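Local coordinates for protein cysteine synthase 3 (Entamoeba histolytica, PDB 6KR5) that catalyses formation of L-cysteine from O-acetyl-L-serine and sulfide, using pyridoxal-5'-phosphate as its cofactor, at residues K47-N52 with K58-F63; A167-T172 with A194-G199. All blocks are in the same frame, centred on the assembly; numbering follows the deposited sequence.

Contacts 1 and 2 lie side by side in the interior of the subunit, their centres about 11 Å apart. Both reach pyridoxal-5'-phosphate, at different ends of the cofactor. Contact 1 holds Lys58, whose NZ is bonded to C4A, consistent with the Schiff base of this family. Contact 2 holds the start of helix 195-207, which binds the phosphate. The two also pack directly on each other. Arg60 NE of contact 1 is 3.3 Å from Thr172 OG1 of contact 2, and Arg60 O is 3.5 Å from Ala168 CB. Lys47 CE lies 3.8 Å from Thr172 CG2. Segment 167-172 touches both Arg60 of contact 1 and helix 195-207.

Contact 1: residues K47-N52 with K58-F63; sequences KLECFN and KDRVGF. With PLP (pyridoxal-5'-phosphate), chain D.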
# COMPACT_ATOMS: atom_id res chain seq x y z
N LYS B 47 -5.50 9.93 -9.16
CA LYS B 47 -4.44 9.00 -9.53
C LYS B 47 -3.75 8.54 -8.25
O LYS B 47 -3.19 9.37 -7.52
CB LYS B 47 -3.43 9.65 -10.48
CG LYS B 47 -2.41 8.64 -11.00
CD LYS B 47 -1.73 9.10 -12.26
CE LYS B 47 -0.74 8.05 -12.76
NZ LYS B 47 -1.34 6.76 -13.23
N LEU B 48 -3.81 7.24 -7.97
CA LEU B 48 -3.47 6.71 -6.65
C LEU B 48 -2.02 6.23 -6.63
O LEU B 48 -1.73 5.06 -6.87
CB LEU B 48 -4.44 5.60 -6.28
CG LEU B 48 -5.88 6.05 -6.42
CD1 LEU B 48 -6.79 4.91 -6.00
CD2 LEU B 48 -6.13 7.24 -5.55
N GLU B 49 -1.12 7.15 -6.27
CA GLU B 49 0.29 6.78 -6.18
C GLU B 49 0.57 5.89 -4.98
O GLU B 49 1.68 5.35 -4.86
CB GLU B 49 1.15 8.05 -6.17
CG GLU B 49 1.05 8.79 -7.51
CD GLU B 49 1.62 7.95 -8.65
OE1 GLU B 49 2.80 7.55 -8.52
OE2 GLU B 49 0.91 7.69 -9.65
N CYS B 50 -0.42 5.69 -4.11
CA CYS B 50 -0.29 4.69 -3.06
C CYS B 50 -0.16 3.28 -3.61
O CYS B 50 0.24 2.37 -2.87
CB CYS B 50 -1.49 4.79 -2.14
SG CYS B 50 -1.43 3.65 -0.78
N PHE B 51 -0.48 3.06 -4.89
CA PHE B 51 -0.37 1.73 -5.48
C PHE B 51 1.06 1.36 -5.86
O PHE B 51 1.29 0.21 -6.25
CB PHE B 51 -1.29 1.61 -6.69
CG PHE B 51 -2.70 1.21 -6.34
CD1 PHE B 51 -3.55 2.12 -5.75
CD2 PHE B 51 -3.16 -0.06 -6.60
CE1 PHE B 51 -4.85 1.75 -5.42
CE2 PHE B 51 -4.45 -0.43 -6.27
CZ PHE B 51 -5.29 0.48 -5.69
N ASN B 52 2.02 2.27 -5.75
CA ASN B 52 3.41 1.89 -5.90
C ASN B 52 3.80 0.89 -4.80
O ASN B 52 3.17 0.85 -3.74
CB ASN B 52 4.30 3.13 -5.86
CG ASN B 52 4.25 3.91 -7.15
OD1 ASN B 52 4.73 3.45 -8.19
ND2 ASN B 52 3.64 5.10 -7.12
N LYS B 58 7.10 8.78 -4.56
CA LYS B 58 8.56 8.80 -4.52
C LYS B 58 9.19 7.47 -4.92
O LYS B 58 10.40 7.44 -5.16
CB LYS B 58 9.05 9.21 -3.13
CG LYS B 58 8.61 10.61 -2.73
CD LYS B 58 8.95 11.66 -3.79
CE LYS B 58 8.93 13.04 -3.18
NZ LYS B 58 7.64 13.70 -3.54
N ASP B 59 8.42 6.39 -5.01
CA ASP B 59 8.96 5.18 -5.64
C ASP B 59 9.48 5.50 -7.03
O ASP B 59 10.55 5.01 -7.43
CB ASP B 59 7.88 4.10 -5.75
CG ASP B 59 7.58 3.39 -4.45
OD1 ASP B 59 7.70 4.00 -3.38
OD2 ASP B 59 7.21 2.20 -4.53
N ARG B 60 8.73 6.31 -7.78
CA ARG B 60 9.15 6.65 -9.13
C ARG B 60 10.41 7.49 -9.11
O ARG B 60 11.30 7.32 -9.95
CB ARG B 60 8.06 7.43 -9.85
CG ARG B 60 6.72 6.74 -9.99
CD ARG B 60 5.79 7.72 -10.68
NE ARG B 60 4.40 7.29 -10.74
CZ ARG B 60 3.83 6.69 -11.78
NH1 ARG B 60 4.54 6.39 -12.87
NH2 ARG B 60 2.54 6.40 -11.74
N VAL B 61 10.48 8.42 -8.15
CA VAL B 61 11.56 9.40 -8.08
C VAL B 61 12.85 8.73 -7.64
O VAL B 61 13.91 8.93 -8.25
CB VAL B 61 11.16 10.54 -7.14
CG1 VAL B 61 12.35 11.49 -6.90
CG2 VAL B 61 9.93 11.29 -7.67
N GLY B 62 12.79 7.96 -6.56
CA GLY B 62 14.00 7.28 -6.10
C GLY B 62 14.52 6.31 -7.13
O GLY B 62 15.73 6.22 -7.37
N PHE B 63 13.61 5.60 -7.79
CA PHE B 63 14.01 4.68 -8.85
C PHE B 63 14.71 5.42 -9.98
O PHE B 63 15.81 5.03 -10.39
CB PHE B 63 12.80 3.94 -9.40
CG PHE B 63 13.11 3.18 -10.66
CD1 PHE B 63 13.79 1.97 -10.59
CD2 PHE B 63 12.77 3.68 -11.90
CE1 PHE B 63 14.10 1.27 -11.74
CE2 PHE B 63 13.09 2.98 -13.05
CZ PHE B 63 13.75 1.78 -12.97
N1 PLP D . 2.92 14.54 -1.01
C2 PLP D . 3.75 13.54 -0.58
C2A PLP D . 3.27 12.64 0.51
C3 PLP D . 5.00 13.39 -1.16
O3 PLP D . 5.81 12.39 -0.71
C4 PLP D . 5.40 14.24 -2.18
C4A PLP D . 6.77 14.16 -2.74
O4A PLP D . 7.58 13.34 -2.30
C5 PLP D . 4.54 15.25 -2.61
C6 PLP D . 3.31 15.39 -2.01
C5A PLP D . 4.93 16.24 -3.68
O4P PLP D . 5.32 15.67 -4.90
P PLP D . 6.49 16.43 -5.70
O1P PLP D . 6.10 17.89 -5.80
O2P PLP D . 7.75 16.28 -4.90
O3P PLP D . 6.58 15.78 -7.03
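Glu49 and Arg60 form a buried salt bridge in the fold type II pyridoxal-phosphate core. It ties the 3-10 turn after strand 43-48 to helix 58-72. On that helix Lys58 NZ is 1.3 Å from PLP C4A, consistent with the internal Schiff base of this family. The Arg60 chain runs nearly perpendicular to that of Glu49. It is extended from CG to NE and meets the carboxylate side-on with two nitrogens. NE gives a nearly straight bond (174°) to Glu49 OE1 at 2.7 Å. NH2 reaches the syn lone pair of Glu49 OE2 at 2.9 Å. The carboxylate and guanidinium planes are 32° apart. Glu49 turns back at chi2 (-64°), which presents both oxygens to the arginine. Lys47 NZ and Arg60 NH2 both form salt bridges with Glu175, which bridges the two basic groups. Asn52 and Asp59 lie alongside each other, running in opposite senses, with Asn52 CB 3.3 Å from Asp59 OD2. Asp59 OD2 accepts hydrogen bonds from Met54 N and Gln95 NE2. Asn52 OD1 accepts from Gly22 N. Asn52 ND2 donates to Glu49 O and, at 2.9 Å, to Glu49 OE1, on the face of the carboxylate opposite Arg60 NE.

Contact 2: residues A167-T172 with A194-G199; sequences AAHVYT and AGTVIG. With PLP (pyridoxal-5'-phosphate), chain D.
The phosphate-binding turn of this fold type II enzyme, at the start of helix 195-207, is packed on by His169. Thr196 stands in this first turn, with Ala194 as the N-cap, and His169 lies on segment 167-172, which leads into helix 169-179. The imidazole lies against the backbone of the turn. Thr196 CA sits over one face of the ring, 3.8 Å from its centroid and 17° off the normal, in a CH-pi contact offset toward the rim. Gly195 O comes to the same ring obliquely, 3.3 Å from His169 CD2. Farther along the helix, His169 CB rests 4.1 Å from Gly199 CA. Gly199 has no side chain, so the two backbones come close: His169 CA and Gly199 CA are 5.2 Å apart.

The ring is also held from its own segment. His169 ND1 and Thr172 OG1 share a hydrogen bond of 2.8 Å, which should fix the rotation of the imidazole. The methyl of Thr196 is anti to its N, while OG1 lies beside that N (chi1 -61°). Hydroxyl and amide can therefore bind the same phosphate oxygen. Thr196 OG1 donates to PLP O3P at 2.7 Å, and Thr196 N donates to it at 2.9 Å. Ala194 N binds a second oxygen, PLP O1P, at 2.9 Å. The cofactor as a whole is further hydrogen-bonded by Gly192, Thr193, Asn88 and Ser280.

Thr196 thus serves two neighbours at once, with its CA against histidine and its polar atoms on the phosphate. His169 is a second-shell residue here, packed beside the turn that grips the anion. Backbone amides at the helix start, probably helped by the helix dipole, would stabilise the phosphate's negative charge and anchor that end of the cofactor.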
# COMPACT_ATOMS: atom_id res chain seq x y z
N ALA B 167 11.93 13.79 -14.64
CA ALA B 167 11.86 12.86 -15.76
C ALA B 167 11.10 11.58 -15.43
O ALA B 167 10.59 10.92 -16.34
CB ALA B 167 13.27 12.53 -16.25
N ALA B 168 11.03 11.19 -14.15
CA ALA B 168 10.25 10.01 -13.78
C ALA B 168 8.81 10.14 -14.23
O ALA B 168 8.12 9.13 -14.46
CB ALA B 168 10.30 9.79 -12.27
N HIS B 169 8.33 11.37 -14.37
CA HIS B 169 6.92 11.60 -14.60
C HIS B 169 6.56 11.60 -16.08
O HIS B 169 5.40 11.88 -16.43
CB HIS B 169 6.53 12.89 -13.91
CG HIS B 169 6.61 12.78 -12.43
ND1 HIS B 169 5.76 11.97 -11.71
CD2 HIS B 169 7.48 13.30 -11.54
CE1 HIS B 169 6.07 12.04 -10.43
NE2 HIS B 169 7.11 12.84 -10.30
N VAL B 170 7.51 11.26 -16.95
CA VAL B 170 7.13 10.86 -18.30
C VAL B 170 6.14 9.71 -18.22
O VAL B 170 5.12 9.68 -18.93
CB VAL B 170 8.37 10.49 -19.13
CG1 VAL B 170 7.96 9.96 -20.50
CG2 VAL B 170 9.28 11.70 -19.28
N TYR B 171 6.38 8.78 -17.30
CA TYR B 171 5.47 7.65 -17.12
C TYR B 171 4.15 8.09 -16.50
O TYR B 171 3.08 7.72 -16.99
CB TYR B 171 6.15 6.57 -16.28
CG TYR B 171 7.29 5.87 -16.97
CD1 TYR B 171 8.59 6.37 -16.92
CD2 TYR B 171 7.07 4.68 -17.67
CE1 TYR B 171 9.64 5.71 -17.55
CE2 TYR B 171 8.11 4.02 -18.30
CZ TYR B 171 9.38 4.54 -18.24
OH TYR B 171 10.41 3.87 -18.87
N THR B 172 4.21 8.88 -15.42
CA THR B 172 2.98 9.36 -14.80
C THR B 172 2.08 10.04 -15.83
O THR B 172 0.89 9.74 -15.93
CB THR B 172 3.32 10.33 -13.66
OG1 THR B 172 4.42 9.81 -12.89
CG2 THR B 172 2.11 10.55 -12.75
N ALA B 194 8.30 19.65 -6.63
CA ALA B 194 7.70 20.15 -7.87
C ALA B 194 7.96 19.20 -9.03
O ALA B 194 7.53 19.50 -10.14
CB ALA B 194 8.14 21.58 -8.23
N GLY B 195 8.62 18.06 -8.82
CA GLY B 195 8.82 17.12 -9.91
C GLY B 195 7.53 16.69 -10.59
O GLY B 195 7.48 16.56 -11.81
N THR B 196 6.48 16.45 -9.80
CA THR B 196 5.22 15.97 -10.37
C THR B 196 4.55 17.06 -11.19
O THR B 196 4.19 16.84 -12.35
CB THR B 196 4.27 15.48 -9.29
OG1 THR B 196 4.87 14.39 -8.58
CG2 THR B 196 2.99 14.99 -9.91
N VAL B 197 4.37 18.25 -10.60
CA VAL B 197 3.60 19.28 -11.30
C VAL B 197 4.31 19.70 -12.58
O VAL B 197 3.67 19.86 -13.63
CB VAL B 197 3.29 20.46 -10.36
CG1 VAL B 197 4.53 21.30 -10.03
CG2 VAL B 197 2.19 21.36 -10.96
N ILE B 198 5.64 19.82 -12.54
CA ILE B 198 6.38 20.24 -13.72
C ILE B 198 6.51 19.09 -14.71
O ILE B 198 6.32 19.28 -15.91
CB ILE B 198 7.76 20.81 -13.33
CG1 ILE B 198 7.62 22.03 -12.41
CG2 ILE B 198 8.58 21.14 -14.58
CD1 ILE B 198 6.59 23.06 -12.89
N GLY B 199 6.84 17.89 -14.22
CA GLY B 199 7.00 16.76 -15.12
C GLY B 199 5.70 16.35 -15.79
O GLY B 199 5.65 16.15 -17.00
N1 PLP D . 2.92 14.54 -1.01
C2 PLP D . 3.75 13.54 -0.58
C2A PLP D . 3.27 12.64 0.51
C3 PLP D . 5.00 13.39 -1.16
O3 PLP D . 5.81 12.39 -0.71
C4 PLP D . 5.40 14.24 -2.18
C4A PLP D . 6.77 14.16 -2.74
O4A PLP D . 7.58 13.34 -2.30
C5 PLP D . 4.54 15.25 -2.61
C6 PLP D . 3.31 15.39 -2.01
C5A PLP D . 4.93 16.24 -3.68
O4P PLP D . 5.32 15.67 -4.90
P PLP D . 6.49 16.43 -5.70
O1P PLP D . 6.10 17.89 -5.80
O2P PLP D . 7.75 16.28 -4.90
O3P PLP D . 6.58 15.78 -7.03